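Local coordinates for ECXA (Escherichia coli, PDB 4L63), which binds a zinc ion through three histidines and probably acts as a metallopeptidase of the metzincin type, at residues L169-G174 and I198-S203; Y35-E40 and V91-T96. All coordinates share one frame; numbering follows the deposited sequence.

Contact 1. Residues L169-G174 and I198-S203; sequences LHNNEG and IMLNGS. With ZN (zinc ion), chain G.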
loop_
_atom_site.group_PDB
_atom_site.type_symbol
_atom_site.label_atom_id
_atom_site.label_comp_id
_atom_site.label_asym_id
_atom_site.label_seq_id
_atom_site.Cartn_x
_atom_site.Cartn_y
_atom_site.Cartn_z
ATOM N N LEU A 169 13.969 -17.616 -2.946
ATOM C CA LEU A 169 13.484 -18.757 -3.709
ATOM C C LEU A 169 12.783 -18.213 -4.949
ATOM O O LEU A 169 13.044 -17.077 -5.352
ATOM C CB LEU A 169 12.558 -19.622 -2.851
ATOM C CG LEU A 169 13.251 -20.208 -1.608
ATOM C CD1 LEU A 169 12.238 -20.766 -0.626
ATOM C CD2 LEU A 169 14.266 -21.287 -1.989
ATOM N N HIS A 170 11.904 -19.002 -5.561
ATOM C CA HIS A 170 11.180 -18.523 -6.741
ATOM C C HIS A 170 9.880 -17.838 -6.375
ATOM O O HIS A 170 9.294 -18.133 -5.337
ATOM C CB HIS A 170 10.881 -19.674 -7.694
ATOM C CG HIS A 170 12.107 -20.319 -8.254
ATOM N ND1 HIS A 170 12.235 -21.683 -8.377
ATOM C CD2 HIS A 170 13.258 -19.784 -8.721
ATOM C CE1 HIS A 170 13.420 -21.966 -8.892
ATOM N NE2 HIS A 170 14.056 -20.830 -9.114
ATOM N N ASN A 171 9.415 -16.961 -7.262
ATOM C CA ASN A 171 8.211 -16.155 -7.013
ATOM C C ASN A 171 6.994 -16.974 -6.605
ATOM O O ASN A 171 6.173 -16.511 -5.810
ATOM C CB ASN A 171 7.878 -15.308 -8.251
ATOM C CG ASN A 171 7.302 -16.127 -9.402
ATOM O OD1 ASN A 171 7.935 -17.058 -9.893
ATOM N ND2 ASN A 171 6.111 -15.737 -9.875
ATOM N N ASN A 172 6.879 -18.193 -7.127
ATOM C CA ASN A 172 5.667 -18.970 -6.909
ATOM C C ASN A 172 5.830 -20.079 -5.879
ATOM O O ASN A 172 5.040 -21.035 -5.853
ATOM C CB ASN A 172 5.176 -19.568 -8.237
ATOM C CG ASN A 172 6.256 -20.371 -8.960
ATOM O OD1 ASN A 172 7.302 -20.697 -8.386
ATOM N ND2 ASN A 172 5.988 -20.720 -10.220
ATOM N N GLU A 173 6.846 -19.961 -5.024
ATOM C CA GLU A 173 7.143 -21.042 -4.085
ATOM C C GLU A 173 6.778 -20.728 -2.635
ATOM O O GLU A 173 7.223 -21.419 -1.710
ATOM C CB GLU A 173 8.617 -21.436 -4.198
ATOM C CG GLU A 173 8.881 -22.286 -5.444
ATOM C CD GLU A 173 10.352 -22.477 -5.757
ATOM O OE1 GLU A 173 11.201 -21.812 -5.119
ATOM O OE2 GLU A 173 10.654 -23.303 -6.651
ATOM N N GLY A 174 5.935 -19.713 -2.446
ATOM C CA GLY A 174 5.370 -19.443 -1.136
ATOM C C GLY A 174 4.611 -20.663 -0.635
ATOM O O GLY A 174 3.746 -21.191 -1.334
ATOM N N ILE A 198 13.790 -11.082 -10.953
ATOM C CA ILE A 198 14.733 -11.936 -11.648
ATOM C C ILE A 198 14.703 -13.337 -11.021
ATOM O O ILE A 198 15.369 -14.261 -11.494
ATOM C CB ILE A 198 16.154 -11.327 -11.613
ATOM C CG1 ILE A 198 17.051 -11.986 -12.672
ATOM C CG2 ILE A 198 16.724 -11.370 -10.196
ATOM C CD1 ILE A 198 18.325 -11.217 -12.967
ATOM N N MET A 199 13.899 -13.494 -9.968
ATOM C CA MET A 199 13.722 -14.804 -9.333
ATOM C C MET A 199 12.427 -15.486 -9.765
ATOM O O MET A 199 11.937 -16.384 -9.073
ATOM C CB MET A 199 13.742 -14.677 -7.811
ATOM C CG MET A 199 14.970 -13.970 -7.273
ATOM S SD MET A 199 16.488 -14.790 -7.818
ATOM C CE MET A 199 16.330 -16.407 -7.032
ATOM N N LEU A 200 11.865 -15.044 -10.886
ATOM C CA LEU A 200 10.759 -15.762 -11.514
ATOM C C LEU A 200 11.135 -17.229 -11.677
ATOM O O LEU A 200 12.283 -17.549 -11.988
ATOM C CB LEU A 200 10.415 -15.165 -12.877
ATOM C CG LEU A 200 9.741 -13.794 -12.881
ATOM C CD1 LEU A 200 9.406 -13.385 -14.313
ATOM C CD2 LEU A 200 8.502 -13.786 -11.994
ATOM N N ASN A 201 10.177 -18.119 -11.439
ATOM C CA ASN A 201 10.402 -19.539 -11.652
ATOM C C ASN A 201 10.565 -19.803 -13.147
ATOM O O ASN A 201 9.650 -19.550 -13.936
ATOM C CB ASN A 201 9.248 -20.358 -11.066
ATOM C CG ASN A 201 9.585 -21.825 -10.919
ATOM O OD1 ASN A 201 10.279 -22.400 -11.757
ATOM N ND2 ASN A 201 9.083 -22.446 -9.855
ATOM N N GLY A 202 11.738 -20.302 -13.534
ATOM C CA GLY A 202 12.073 -20.483 -14.936
ATOM C C GLY A 202 11.296 -21.602 -15.598
ATOM O O GLY A 202 11.268 -21.715 -16.827
ATOM N N SER A 203 10.667 -22.441 -14.779
ATOM C CA SER A 203 9.794 -23.493 -15.284
ATOM C C SER A 203 8.476 -22.916 -15.790
ATOM O O SER A 203 7.781 -23.543 -16.587
ATOM C CB SER A 203 9.519 -24.538 -14.196
ATOM O OG SER A 203 10.699 -25.237 -13.832
HETATM ZN ZN ZN G . 16.102 -20.720 -9.487
HETATM O O HOH W 1 17.910 -22.195 -10.362
#

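Contact 2. Residues Y35-E40 and V91-T96; sequences YTVPDE and VSFSTT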
loop_
_atom_site.group_PDB
_atom_site.type_symbol
_atom_site.label_atom_id
_atom_site.label_comp_id
_atom_site.label_asym_id
_atom_site.label_seq_id
_atom_site.Cartn_x
_atom_site.Cartn_y
_atom_site.Cartn_z
ATOM N N TYR A 35 33.692 -15.699 -1.054
ATOM C CA TYR A 35 33.371 -16.710 -2.057
ATOM C C TYR A 35 34.547 -17.096 -2.949
ATOM O O TYR A 35 35.433 -16.282 -3.210
ATOM C CB TYR A 35 32.202 -16.234 -2.918
ATOM C CG TYR A 35 32.516 -15.060 -3.813
ATOM C CD1 TYR A 35 32.406 -13.755 -3.344
ATOM C CD2 TYR A 35 32.895 -15.253 -5.135
ATOM C CE1 TYR A 35 32.682 -12.678 -4.162
ATOM C CE2 TYR A 35 33.173 -14.183 -5.958
ATOM C CZ TYR A 35 33.063 -12.898 -5.470
ATOM O OH TYR A 35 33.337 -11.829 -6.289
ATOM N N THR A 36 34.544 -18.345 -3.411
ATOM C CA THR A 36 35.608 -18.850 -4.276
ATOM C C THR A 36 35.131 -19.024 -5.717
ATOM O O THR A 36 33.997 -19.445 -5.962
ATOM C CB THR A 36 36.167 -20.200 -3.768
ATOM O OG1 THR A 36 35.230 -21.249 -4.041
ATOM C CG2 THR A 36 36.456 -20.143 -2.273
ATOM N N VAL A 37 36.001 -18.683 -6.667
ATOM C CA VAL A 37 35.708 -18.842 -8.091
ATOM C C VAL A 37 36.925 -19.385 -8.848
ATOM O O VAL A 37 37.929 -18.691 -9.001
ATOM C CB VAL A 37 35.268 -17.512 -8.742
ATOM C CG1 VAL A 37 35.053 -17.700 -10.233
ATOM C CG2 VAL A 37 34.001 -16.985 -8.090
ATOM N N PRO A 38 36.818 -20.576 -9.402
ATOM C CA PRO A 38 37.932 -21.199 -10.118
ATOM C C PRO A 38 38.370 -20.502 -11.410
ATOM O O PRO A 38 37.558 -19.904 -12.093
ATOM C CB PRO A 38 37.396 -22.589 -10.388
ATOM C CG PRO A 38 36.563 -22.872 -9.168
ATOM C CD PRO A 38 36.069 -21.562 -8.615
ATOM N N ASP A 39 39.658 -20.636 -11.742
ATOM C CA ASP A 39 40.403 -19.796 -12.693
ATOM C C ASP A 39 39.880 -19.750 -14.113
ATOM O O ASP A 39 40.003 -18.722 -14.775
ATOM C CB ASP A 39 41.889 -20.207 -12.741
ATOM C CG ASP A 39 42.697 -19.452 -13.832
ATOM O OD1 ASP A 39 42.708 -18.207 -13.819
ATOM O OD2 ASP A 39 43.319 -20.108 -14.696
ATOM N N GLU A 40 39.362 -20.858 -14.609
ATOM C CA GLU A 40 39.034 -20.950 -16.016
ATOM C C GLU A 40 38.041 -19.902 -16.445
ATOM O O GLU A 40 37.199 -19.484 -15.689
ATOM C CB GLU A 40 38.417 -22.307 -16.317
ATOM N N VAL A 91 31.084 -19.745 0.385
ATOM C CA VAL A 91 30.293 -19.815 -0.841
ATOM C C VAL A 91 31.159 -20.269 -2.016
ATOM O O VAL A 91 32.251 -19.746 -2.232
ATOM C CB VAL A 91 29.643 -18.457 -1.171
ATOM C CG1 VAL A 91 28.942 -18.508 -2.522
ATOM C CG2 VAL A 91 28.678 -18.058 -0.072
ATOM N N SER A 92 30.670 -21.252 -2.765
ATOM C CA SER A 92 31.445 -21.844 -3.848
ATOM C C SER A 92 30.766 -21.697 -5.204
ATOM O O SER A 92 29.598 -22.057 -5.370
ATOM C CB SER A 92 31.696 -23.323 -3.562
ATOM O OG SER A 92 32.074 -23.518 -2.213
ATOM N N PHE A 93 31.504 -21.161 -6.169
ATOM C CA PHE A 93 31.045 -21.126 -7.552
ATOM C C PHE A 93 31.819 -22.173 -8.345
ATOM O O PHE A 93 32.971 -22.451 -8.031
ATOM C CB PHE A 93 31.228 -19.734 -8.158
ATOM C CG PHE A 93 30.259 -18.713 -7.633
ATOM C CD1 PHE A 93 30.480 -18.086 -6.416
ATOM C CD2 PHE A 93 29.120 -18.382 -8.353
ATOM C CE1 PHE A 93 29.583 -17.146 -5.927
ATOM C CE2 PHE A 93 28.218 -17.442 -7.870
ATOM C CZ PHE A 93 28.452 -16.826 -6.654
ATOM N N SER A 94 31.183 -22.762 -9.353
ATOM C CA SER A 94 31.838 -23.776 -10.174
ATOM C C SER A 94 31.067 -24.072 -11.455
ATOM O O SER A 94 29.932 -23.623 -11.639
ATOM C CB SER A 94 32.027 -25.074 -9.382
ATOM O OG SER A 94 30.781 -25.604 -8.966
ATOM N N THR A 95 31.703 -24.836 -12.337
ATOM C CA THR A 95 31.078 -25.277 -13.573
ATOM C C THR A 95 30.905 -26.789 -13.537
ATOM O O THR A 95 31.671 -27.492 -12.874
ATOM C CB THR A 95 31.910 -24.885 -14.809
ATOM O OG1 THR A 95 33.229 -25.427 -14.686
ATOM C CG2 THR A 95 32.004 -23.375 -14.936
ATOM N N THR A 96 29.898 -27.286 -14.245
ATOM C CA THR A 96 29.644 -28.721 -14.313
ATOM C C THR A 96 29.303 -29.146 -15.738
ATOM O O THR A 96 29.076 -28.304 -16.607
ATOM C CB THR A 96 28.490 -29.144 -13.381
ATOM O OG1 THR A 96 27.302 -28.417 -13.725
ATOM C CG2 THR A 96 28.839 -28.882 -11.921
#

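Contact 1. Residues L169-G174 and I198-S203
Three hydrogen bonds tie N171 and N172 to M199 and N201. The backbone N of N171 reaches M199 O at 3.2 Å, from above the carbonyl plane and bent at the hydrogen (144°). In the return direction N201 N donates a hydrogen bond to N171 OD1 (2.9 Å); the N171 amide is turned back to this bond by a CG set between its own backbone N and carbonyl carbon (chi1 73°). The third bond runs between amides whose planes are 67° apart: N201 ND2 meets N172 OD1 in the carbonyl plane, on a lone pair, at 2.9 Å. N201 OD1 accepts from S203 N, an Asx turn, so both ends of this amide are held.

H170 is the third histidine ligand of the zinc after H160 and H164 of the HExxH helix, with a water as a further ligand; the M199 side chain packs on H160 and H164, consistent with the Met-turn of metzincins. NE2 of H170 binds zinc at 2.1 Å, while ND1 donates to E173 OE2 at 2.8 Å, a second-shell bond that would help fix the ring's rotation.

Two van der Waals contacts add to this: N201 CA over one face of the H170 ring, a CH-pi contact, and L200 CD2 against the N171 amide, 3.7 Å from its CG.

Contact 2. Residues Y35-E40 and V91-T96
Y35 and T36 pair in parallel with V91 and S92, bound by T36 N to V91 O at 2.9 Å and by F93 N to T36 O at 3.0 Å, so T36 both gives and receives. Y35 CA adds a CA-H...O contact to the same V91 oxygen.

On the face carrying Y35 and V91, the two CB atoms meet at 3.8 Å. The Y35 ring lies beside that of F93 at an oblique 71° between planes, centroids 5.7 Å apart, with Y35 CD2 approaching F93 CE1. The Y35 ring is brought there by a CG set between its backbone N and carbonyl carbon (chi1 68°). V37 comes to the F93 side chain from further along the chain, CG2 to CB at 3.9 Å.

Strands 33-36 and 91-96 are neighbours in a mixed five-stranded sheet, with 78-80 on the far side of 33-36 and 115-119 on the far side of 91-96. Helix 60-70 supplies V64, which touches both Y35 and F93, and the zinc-binding helix 146-165 sends I165 to V91 and I162 to F93.

T36 and S92 point to the other face, where T36 OG1 lies 4.1 Å from S92 CB; S92 OG itself bonds to V90 O. The strand ends at T36; two residues on, P38 CD rests 3.3 Å from F93 O.

Helix 146-165 runs between the two contacts and touches both. It carries H160 and H164, which make up the three-histidine set with H170 of contact 1; the same helix packs on contact 2. The contacts do not touch: their nearest atoms are about 12 Å apart, their centres about 24 Å, on opposite sides of the chain's centre. Contact 1 holds a metal ligand directly, whereas the F93 side chain of contact 2 stays about 9 Å from that of H164 and about 13 Å from the zinc ion. Along the sequence, contact 2 closes before contact 1 opens.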